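Local coordinates for protein putative tetrapyrrole (Corrin/porphyrin) methylase (Bacteroides fragilis, PDB 3FFY) that probably methylates the 2'-hydroxyl of a specific cytidine ribose in 16S ribosomal RNA with S-adenosylmethionine as donor, this chain being the C-terminal portion of the enzyme, at residues 43-48 with 107-112; 4-9 with 47-52. All coordinates share one frame; numbering follows the deposited sequence.

Contact 1 of 2, residues 43-48 with 107-112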
ATOM      1  N   HIS A  43       7.856   0.037 -21.322  1.00 30.25           N
ATOM      2  CA  HIS A  43       8.766  -0.116 -20.189  1.00 31.20           C
ATOM      3  C   HIS A  43       8.303   0.625 -18.920  1.00 30.41           C
ATOM      4  O   HIS A  43       8.808   0.364 -17.841  1.00 30.16           O
ATOM      5  CB  HIS A  43      10.187   0.317 -20.555  1.00 32.19           C
ATOM      6  CG  HIS A  43      10.846  -0.546 -21.604  1.00 35.96           C
ATOM      7  ND1 HIS A  43      10.329  -0.720 -22.877  1.00 39.93           N
ATOM      8  CD2 HIS A  43      12.006  -1.254 -21.576  1.00 39.38           C
ATOM      9  CE1 HIS A  43      11.134  -1.501 -23.583  1.00 40.57           C
ATOM     10  NE2 HIS A  43      12.159  -1.839 -22.818  1.00 40.73           N
ATOM     11  N   ARG A  44       7.357   1.556 -19.042  1.00 30.72           N
ATOM     12  CA  ARG A  44       6.857   2.317 -17.883  0.50 30.31           C
ATOM     13  C   ARG A  44       5.730   1.533 -17.195  1.00 29.65           C
ATOM     14  O   ARG A  44       5.037   0.775 -17.834  1.00 28.40           O
ATOM     15  CB  ARG A  44       6.325   3.705 -18.293  0.50 30.65           C
ATOM     16  CG  ARG A  44       7.337   4.674 -18.970  0.50 31.59           C
ATOM     17  CD  ARG A  44       6.561   5.726 -19.799  0.50 33.53           C
ATOM     18  NE  ARG A  44       7.373   6.745 -20.493  0.50 34.11           N
ATOM     19  CZ  ARG A  44       7.157   8.046 -20.392  0.50 33.53           C
ATOM     20  NH1 ARG A  44       6.164   8.486 -19.637  0.50 33.32           N
ATOM     21  NH2 ARG A  44       7.934   8.900 -21.039  0.50 35.21           N
ATOM     22  N   THR A  45       5.567   1.757 -15.884  1.00 29.04           N
ATOM     23  CA  THR A  45       4.394   1.309 -15.127  1.00 28.47           C
ATOM     24  C   THR A  45       3.138   1.817 -15.836  1.00 27.16           C
ATOM     25  O   THR A  45       3.113   2.919 -16.327  1.00 27.55           O
ATOM     26  CB  THR A  45       4.436   1.866 -13.704  1.00 28.42           C
ATOM     27  OG1 THR A  45       5.635   1.395 -13.080  1.00 27.67           O
ATOM     28  CG2 THR A  45       3.211   1.440 -12.888  1.00 26.87           C
HETATM   29  N   MSE A  46       2.114   0.983 -15.899  1.00 26.58           N
HETATM   30  CA  MSE A  46       0.849   1.306 -16.537  1.00 26.06           C
HETATM   31  C   MSE A  46      -0.194   1.319 -15.460  1.00 26.48           C
HETATM   32  O   MSE A  46      -0.156   0.484 -14.549  1.00 26.71           O
HETATM   33  CB  MSE A  46       0.524   0.252 -17.571  1.00 24.94           C
HETATM   34  CG  MSE A  46       1.457   0.406 -18.763  1.00 25.18           C
HETATM   35 SE   MSE A  46       1.587  -1.146 -19.788  0.55 24.17          SE
HETATM   36  CE  MSE A  46       2.719  -2.164 -18.543  1.00 25.48           C
ATOM     37  N   VAL A  47      -1.132   2.247 -15.566  1.00 27.24           N
ATOM     38  CA  VAL A  47      -2.214   2.322 -14.595  1.00 28.16           C
ATOM     39  C   VAL A  47      -3.530   2.237 -15.333  1.00 28.19           C
ATOM     40  O   VAL A  47      -3.764   2.963 -16.330  1.00 29.10           O
ATOM     41  CB  VAL A  47      -2.179   3.638 -13.772  1.00 29.17           C
ATOM     42  CG1 VAL A  47      -3.383   3.650 -12.768  1.00 29.13           C
ATOM     43  CG2 VAL A  47      -0.787   3.787 -13.090  1.00 27.73           C
ATOM     44  N   PHE A  48      -4.363   1.316 -14.859  1.00 27.81           N
ATOM     45  CA  PHE A  48      -5.698   1.061 -15.426  1.00 28.08           C
ATOM     46  C   PHE A  48      -6.735   1.101 -14.301  1.00 28.58           C
ATOM     47  O   PHE A  48      -6.421   0.810 -13.143  1.00 27.02           O
ATOM     48  CB  PHE A  48      -5.790  -0.352 -16.008  1.00 28.29           C
ATOM     49  CG  PHE A  48      -4.705  -0.703 -17.007  1.00 28.07           C
ATOM     50  CD1 PHE A  48      -4.928  -0.564 -18.371  1.00 28.27           C
ATOM     51  CD2 PHE A  48      -3.505  -1.226 -16.569  1.00 28.66           C
ATOM     52  CE1 PHE A  48      -3.924  -0.916 -19.282  1.00 30.62           C
ATOM     53  CE2 PHE A  48      -2.501  -1.578 -17.459  1.00 29.75           C
ATOM     54  CZ  PHE A  48      -2.708  -1.418 -18.814  1.00 30.36           C
ATOM     55  N   VAL A 107      -8.051  -0.146  -9.102  1.00 29.54           N
ATOM     56  CA  VAL A 107      -6.977   0.389  -9.890  1.00 29.55           C
ATOM     57  C   VAL A 107      -5.989  -0.765 -10.009  1.00 29.80           C
ATOM     58  O   VAL A 107      -5.690  -1.479  -9.016  1.00 29.62           O
ATOM     59  CB  VAL A 107      -6.252   1.605  -9.166  1.00 29.88           C
ATOM     60  CG1 VAL A 107      -5.119   2.192 -10.030  1.00 27.88           C
ATOM     61  CG2 VAL A 107      -7.259   2.672  -8.704  1.00 28.27           C
ATOM     62  N   ILE A 108      -5.508  -0.977 -11.246  1.00 28.95           N
ATOM     63  CA  ILE A 108      -4.472  -1.908 -11.529  1.00 27.85           C
ATOM     64  C   ILE A 108      -3.218  -1.127 -11.878  1.00 28.26           C
ATOM     65  O   ILE A 108      -3.231  -0.279 -12.793  1.00 27.83           O
ATOM     66  CB  ILE A 108      -4.831  -2.863 -12.723  1.00 27.85           C
ATOM     67  CG1 ILE A 108      -6.212  -3.480 -12.495  1.00 25.47           C
ATOM     68  CG2 ILE A 108      -3.691  -3.933 -12.916  1.00 22.76           C
ATOM     69  CD1 ILE A 108      -6.824  -4.261 -13.728  1.00 27.53           C
ATOM     70  N   VAL A 109      -2.145  -1.412 -11.138  1.00 27.91           N
ATOM     71  CA  VAL A 109      -0.816  -0.837 -11.420  1.00 27.05           C
ATOM     72  C   VAL A 109       0.070  -1.978 -11.865  1.00 26.71           C
ATOM     73  O   VAL A 109       0.378  -2.891 -11.082  1.00 26.93           O
ATOM     74  CB  VAL A 109      -0.213  -0.120 -10.202  1.00 27.07           C
ATOM     75  CG1 VAL A 109       1.167   0.584 -10.566  1.00 23.23           C
ATOM     76  CG2 VAL A 109      -1.216   0.897  -9.709  1.00 25.93           C
ATOM     77  N   LEU A 110       0.418  -1.953 -13.153  1.00 26.18           N
ATOM     78  CA  LEU A 110       1.140  -3.012 -13.841  1.00 25.40           C
ATOM     79  C   LEU A 110       2.572  -2.543 -14.149  1.00 25.04           C
ATOM     80  O   LEU A 110       2.793  -1.495 -14.743  1.00 24.55           O
ATOM     81  CB  LEU A 110       0.434  -3.328 -15.175  1.00 25.74           C
ATOM     82  CG  LEU A 110       0.969  -4.514 -16.018  1.00 28.87           C
ATOM     83  CD1 LEU A 110       0.860  -5.926 -15.292  1.00 27.11           C
ATOM     84  CD2 LEU A 110       0.310  -4.495 -17.442  1.00 28.51           C
ATOM     85  N   ALA A 111       3.526  -3.358 -13.758  1.00 24.89           N
ATOM     86  CA  ALA A 111       4.945  -3.140 -14.055  1.00 25.50           C
ATOM     87  C   ALA A 111       5.165  -3.165 -15.552  1.00 25.67           C
ATOM     88  O   ALA A 111       4.538  -3.958 -16.293  1.00 24.36           O
ATOM     89  CB  ALA A 111       5.832  -4.219 -13.324  1.00 24.51           C
ATOM     90  N   GLY A 112       6.013  -2.261 -16.019  1.00 26.60           N
ATOM     91  CA  GLY A 112       6.426  -2.320 -17.419  1.00 27.66           C
ATOM     92  C   GLY A 112       7.466  -3.402 -17.705  1.00 28.91           C
ATOM     93  O   GLY A 112       7.893  -4.135 -16.816  1.00 29.06           O
TER
HETATM   94  O   HOH W   1       7.249  -0.787 -14.041  1.00 27.69           O

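Contact 2 of 2, residues 4-9 with 47-52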
ATOM      1  N   THR A   4      -9.202  10.260  -9.407  1.00 34.88           N
ATOM      2  CA  THR A   4      -7.753  10.266  -9.137  1.00 33.61           C
ATOM      3  C   THR A   4      -7.352   9.248  -8.063  1.00 33.20           C
ATOM      4  O   THR A   4      -6.347   9.399  -7.358  1.00 32.95           O
ATOM      5  CB  THR A   4      -7.287  11.641  -8.745  1.00 33.02           C
ATOM      6  OG1 THR A   4      -8.087  12.124  -7.654  1.00 32.51           O
ATOM      7  CG2 THR A   4      -7.406  12.568  -9.939  1.00 31.65           C
ATOM      8  N   ALA A   5      -8.147   8.177  -8.008  1.00 32.66           N
ATOM      9  CA  ALA A   5      -7.847   6.966  -7.235  1.00 32.28           C
ATOM     10  C   ALA A   5      -6.477   6.379  -7.589  1.00 31.37           C
ATOM     11  O   ALA A   5      -5.853   5.706  -6.759  1.00 31.15           O
ATOM     12  CB  ALA A   5      -8.952   5.913  -7.485  1.00 32.52           C
ATOM     13  N   PHE A   6      -6.015   6.613  -8.818  1.00 29.23           N
ATOM     14  CA  PHE A   6      -4.721   6.096  -9.208  1.00 28.81           C
ATOM     15  C   PHE A   6      -3.572   6.639  -8.375  1.00 28.28           C
ATOM     16  O   PHE A   6      -2.588   5.931  -8.201  1.00 27.46           O
ATOM     17  CB  PHE A   6      -4.444   6.275 -10.701  1.00 28.93           C
ATOM     18  CG  PHE A   6      -4.063   7.672 -11.100  1.00 28.47           C
ATOM     19  CD1 PHE A   6      -2.758   8.116 -10.978  1.00 28.59           C
ATOM     20  CD2 PHE A   6      -5.037   8.551 -11.621  1.00 27.40           C
ATOM     21  CE1 PHE A   6      -2.448   9.422 -11.360  1.00 29.57           C
ATOM     22  CE2 PHE A   6      -4.744   9.823 -11.982  1.00 29.29           C
ATOM     23  CZ  PHE A   6      -3.452  10.276 -11.862  1.00 30.51           C
ATOM     24  N   VAL A   7      -3.694   7.861  -7.858  1.00 29.31           N
ATOM     25  CA  VAL A   7      -2.578   8.483  -7.103  1.00 30.07           C
ATOM     26  C   VAL A   7      -2.176   7.594  -5.891  1.00 30.06           C
ATOM     27  O   VAL A   7      -1.066   7.089  -5.837  1.00 29.08           O
ATOM     28  CB  VAL A   7      -2.880   9.943  -6.758  1.00 30.37           C
ATOM     29  CG1 VAL A   7      -1.707  10.596  -5.966  1.00 31.67           C
ATOM     30  CG2 VAL A   7      -3.144  10.753  -8.032  1.00 29.67           C
ATOM     31  N   PRO A   8      -3.105   7.313  -4.960  1.00 31.05           N
ATOM     32  CA  PRO A   8      -2.667   6.410  -3.871  1.00 31.89           C
ATOM     33  C   PRO A   8      -2.347   4.974  -4.311  1.00 31.15           C
ATOM     34  O   PRO A   8      -1.543   4.299  -3.669  1.00 30.65           O
ATOM     35  CB  PRO A   8      -3.865   6.416  -2.906  1.00 32.76           C
ATOM     36  CG  PRO A   8      -5.066   6.844  -3.788  1.00 32.11           C
ATOM     37  CD  PRO A   8      -4.463   7.844  -4.734  1.00 31.37           C
ATOM     38  N   ALA A   9      -2.985   4.488  -5.383  1.00 31.21           N
ATOM     39  CA  ALA A   9      -2.696   3.149  -5.906  1.00 31.19           C
ATOM     40  C   ALA A   9      -1.232   3.062  -6.316  1.00 30.94           C
ATOM     41  O   ALA A   9      -0.552   2.084  -6.002  1.00 31.32           O
ATOM     42  CB  ALA A   9      -3.617   2.786  -7.105  1.00 30.80           C
ATOM     43  N   VAL A  47      -1.132   2.247 -15.566  1.00 27.24           N
ATOM     44  CA  VAL A  47      -2.214   2.322 -14.595  1.00 28.16           C
ATOM     45  C   VAL A  47      -3.530   2.237 -15.333  1.00 28.19           C
ATOM     46  O   VAL A  47      -3.764   2.963 -16.330  1.00 29.10           O
ATOM     47  CB  VAL A  47      -2.179   3.638 -13.772  1.00 29.17           C
ATOM     48  CG1 VAL A  47      -3.383   3.650 -12.768  1.00 29.13           C
ATOM     49  CG2 VAL A  47      -0.787   3.787 -13.090  1.00 27.73           C
ATOM     50  N   PHE A  48      -4.363   1.316 -14.859  1.00 27.81           N
ATOM     51  CA  PHE A  48      -5.698   1.061 -15.426  1.00 28.08           C
ATOM     52  C   PHE A  48      -6.735   1.101 -14.301  1.00 28.58           C
ATOM     53  O   PHE A  48      -6.421   0.810 -13.143  1.00 27.02           O
ATOM     54  CB  PHE A  48      -5.790  -0.352 -16.008  1.00 28.29           C
ATOM     55  CG  PHE A  48      -4.705  -0.703 -17.007  1.00 28.07           C
ATOM     56  CD1 PHE A  48      -4.928  -0.564 -18.371  1.00 28.27           C
ATOM     57  CD2 PHE A  48      -3.505  -1.226 -16.569  1.00 28.66           C
ATOM     58  CE1 PHE A  48      -3.924  -0.916 -19.282  1.00 30.62           C
ATOM     59  CE2 PHE A  48      -2.501  -1.578 -17.459  1.00 29.75           C
ATOM     60  CZ  PHE A  48      -2.708  -1.418 -18.814  1.00 30.36           C
ATOM     61  N   TYR A  49      -7.975   1.411 -14.681  1.00 29.83           N
ATOM     62  CA  TYR A  49      -9.170   1.258 -13.832  1.00 30.32           C
ATOM     63  C   TYR A  49      -9.961   0.082 -14.345  1.00 31.11           C
ATOM     64  O   TYR A  49     -10.013  -0.159 -15.563  1.00 30.89           O
ATOM     65  CB  TYR A  49     -10.051   2.510 -13.884  1.00 30.03           C
ATOM     66  CG  TYR A  49      -9.501   3.725 -13.171  1.00 30.03           C
ATOM     67  CD1 TYR A  49      -8.739   3.606 -12.039  1.00 32.82           C
ATOM     68  CD2 TYR A  49      -9.787   4.999 -13.618  1.00 31.82           C
ATOM     69  CE1 TYR A  49      -8.281   4.732 -11.368  1.00 33.60           C
ATOM     70  CE2 TYR A  49      -9.341   6.117 -12.940  1.00 30.70           C
ATOM     71  CZ  TYR A  49      -8.580   5.957 -11.819  1.00 32.33           C
ATOM     72  OH  TYR A  49      -8.116   7.042 -11.122  1.00 33.78           O
ATOM     73  N   GLU A  50     -10.570  -0.653 -13.421  1.00 30.82           N
ATOM     74  CA  GLU A  50     -11.344  -1.819 -13.787  1.00 30.73           C
ATOM     75  C   GLU A  50     -12.508  -2.036 -12.815  1.00 31.31           C
ATOM     76  O   GLU A  50     -12.473  -1.597 -11.647  1.00 30.08           O
ATOM     77  CB  GLU A  50     -10.432  -3.044 -13.819  1.00 30.61           C
ATOM     78  CG  GLU A  50     -11.023  -4.281 -14.471  1.00 31.43           C
ATOM     79  CD  GLU A  50     -11.572  -3.974 -15.849  1.00 31.56           C
ATOM     80  OE1 GLU A  50     -10.786  -4.154 -16.805  1.00 29.50           O
ATOM     81  OE2 GLU A  50     -12.740  -3.485 -15.941  1.00 32.61           O
ATOM     82  N   SER A  51     -13.537  -2.719 -13.305  1.00 31.78           N
ATOM     83  CA  SER A  51     -14.667  -3.080 -12.464  1.00 32.11           C
ATOM     84  C   SER A  51     -14.441  -4.453 -11.851  1.00 32.74           C
ATOM     85  O   SER A  51     -13.629  -5.274 -12.366  1.00 31.99           O
ATOM     86  CB  SER A  51     -15.951  -3.036 -13.275  1.00 32.44           C
ATOM     87  OG  SER A  51     -16.111  -4.189 -14.075  1.00 33.71           O
ATOM     88  N   PRO A  52     -15.103  -4.706 -10.718  1.00 33.13           N
ATOM     89  CA  PRO A  52     -14.805  -5.955 -10.001  1.00 33.74           C
ATOM     90  C   PRO A  52     -15.172  -7.205 -10.829  1.00 34.16           C
ATOM     91  O   PRO A  52     -14.464  -8.208 -10.772  1.00 34.33           O
ATOM     92  CB  PRO A  52     -15.669  -5.881  -8.736  1.00 33.72           C
ATOM     93  CG  PRO A  52     -16.293  -4.526  -8.715  1.00 33.69           C
ATOM     94  CD  PRO A  52     -16.120  -3.873 -10.046  1.00 33.61           C
TER

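Contact 1 of 2, residues 43-48 with 107-112
Met46 and Leu110 are paired across two neighbouring antiparallel strands, 45-48 and 107-110, inside the mixed five-stranded sheet of this alpha/beta methylase domain. The short strand axes approach to 4.7 Å, and their N-to-C directions lie 167° apart, nearly antiparallel. Two hydrogen-bonded pairs fix the register: Met46 and Leu110 exchange both backbone bonds, as do Phe48 and Ile108, with Met46 N to Leu110 O measuring 2.8 Å. Val47 and Val109 form the non-hydrogen-bonded pair between them.

The dense part is apolar on both faces. On the face of Met46, Phe48, Ile108 and Leu110, the side chains of selenomethionine Met46 and Leu110 lie alongside each other and point the same way; the bend at chi3 (-75°) turns Met46 CE back to 3.5 Å from Leu110 CD2. The same methyl CD2 meets Phe48 CE2 obliquely, while helix 55-66 covers Ile108 and Leu110. On the other face Val47 CG1 packs against Val107 CG1 at 3.6 Å, and Thr45 CG2 presses on Val109 CG1 at 3.2 Å, tighter than normal van der Waals contact.

The looser side belongs to the side chains of His43 and Arg44, where CB of each points away from 107-112 and both residues are exposed. The backbone stays close even here, with Gly112 CA 3.4 Å from Arg44 O. A water bridges the two segments, accepting from Gly112 N at 2.8 Å and donating to Thr45 OG1 at 2.9 Å; the same hydroxyl is hydrogen-bonded to Pro16 O.

Contact 2 of 2, residues 4-9 with 47-52
The backbones of 4-9 and 47-52 keep well apart: the nearest CA atoms, those of Phe6 and Val47, are 7.0 Å from each other. Segment 4-9 leads into helix 6-12, with Val7 N bonded to Thr4 O, whereas 47-50 is extended strand, so side chains must fill the gap.

Tyr49 does most of this. Its hydroxyl oxygen accepts from Phe6 N at 3.1 Å, a bent bond with an N-H...O angle of 145°, and Phe6 N lies at the edge of the tyrosine ring, in its plane. The stronger partner of the hydroxyl is Ala3 O, outside the segment; the hydroxyl therefore joins the backbone at both Ala3 and Phe6. Tyr49 OH also sits at the edge of the Phe6 ring, 3.5 Å from Phe6 CD2. Phe6 CG stands between its own backbone N and carbonyl carbon (chi1 77°), and this torsion swings the ring back beside the amide that Tyr49 holds. Ala5 CB touches Tyr49 CE1 at 4.1 Å.

Two residues earlier in the strand, Val47 CG1 meets Phe6 CB at 3.5 Å. Phe22 of strand 20-24 extends the aromatic group, its ring plane about 45° from that of Phe6, and edge-to-face with Tyr49. The arrangement is that of an alpha/beta domain in which a short helix packs on one face of a mixed sheet, here the C-terminal portion of an RsmI-family methylase.

How the contacts relate
From the N terminus the chain first forms helix 6-12 and reaches strand 45-50 after strand 20-24 and helix 32-38; contact 2 closes this first loop, with 37 residues between its segments. Contact 1 then closes a longer one of 58 residues, bringing strand 106-110, last in the chain, beside strand 45-50. The two loops follow one another and overlap at Val47 and Phe48. With centres 10 Å apart, the contacts also touch directly: Val107 CG1 lies 3.3 Å from Ala9 CB, and Val107 CG2 lies 3.5 Å from Tyr49 CE1. Together they join the N-terminal helix to two adjacent interior strands of the sheet.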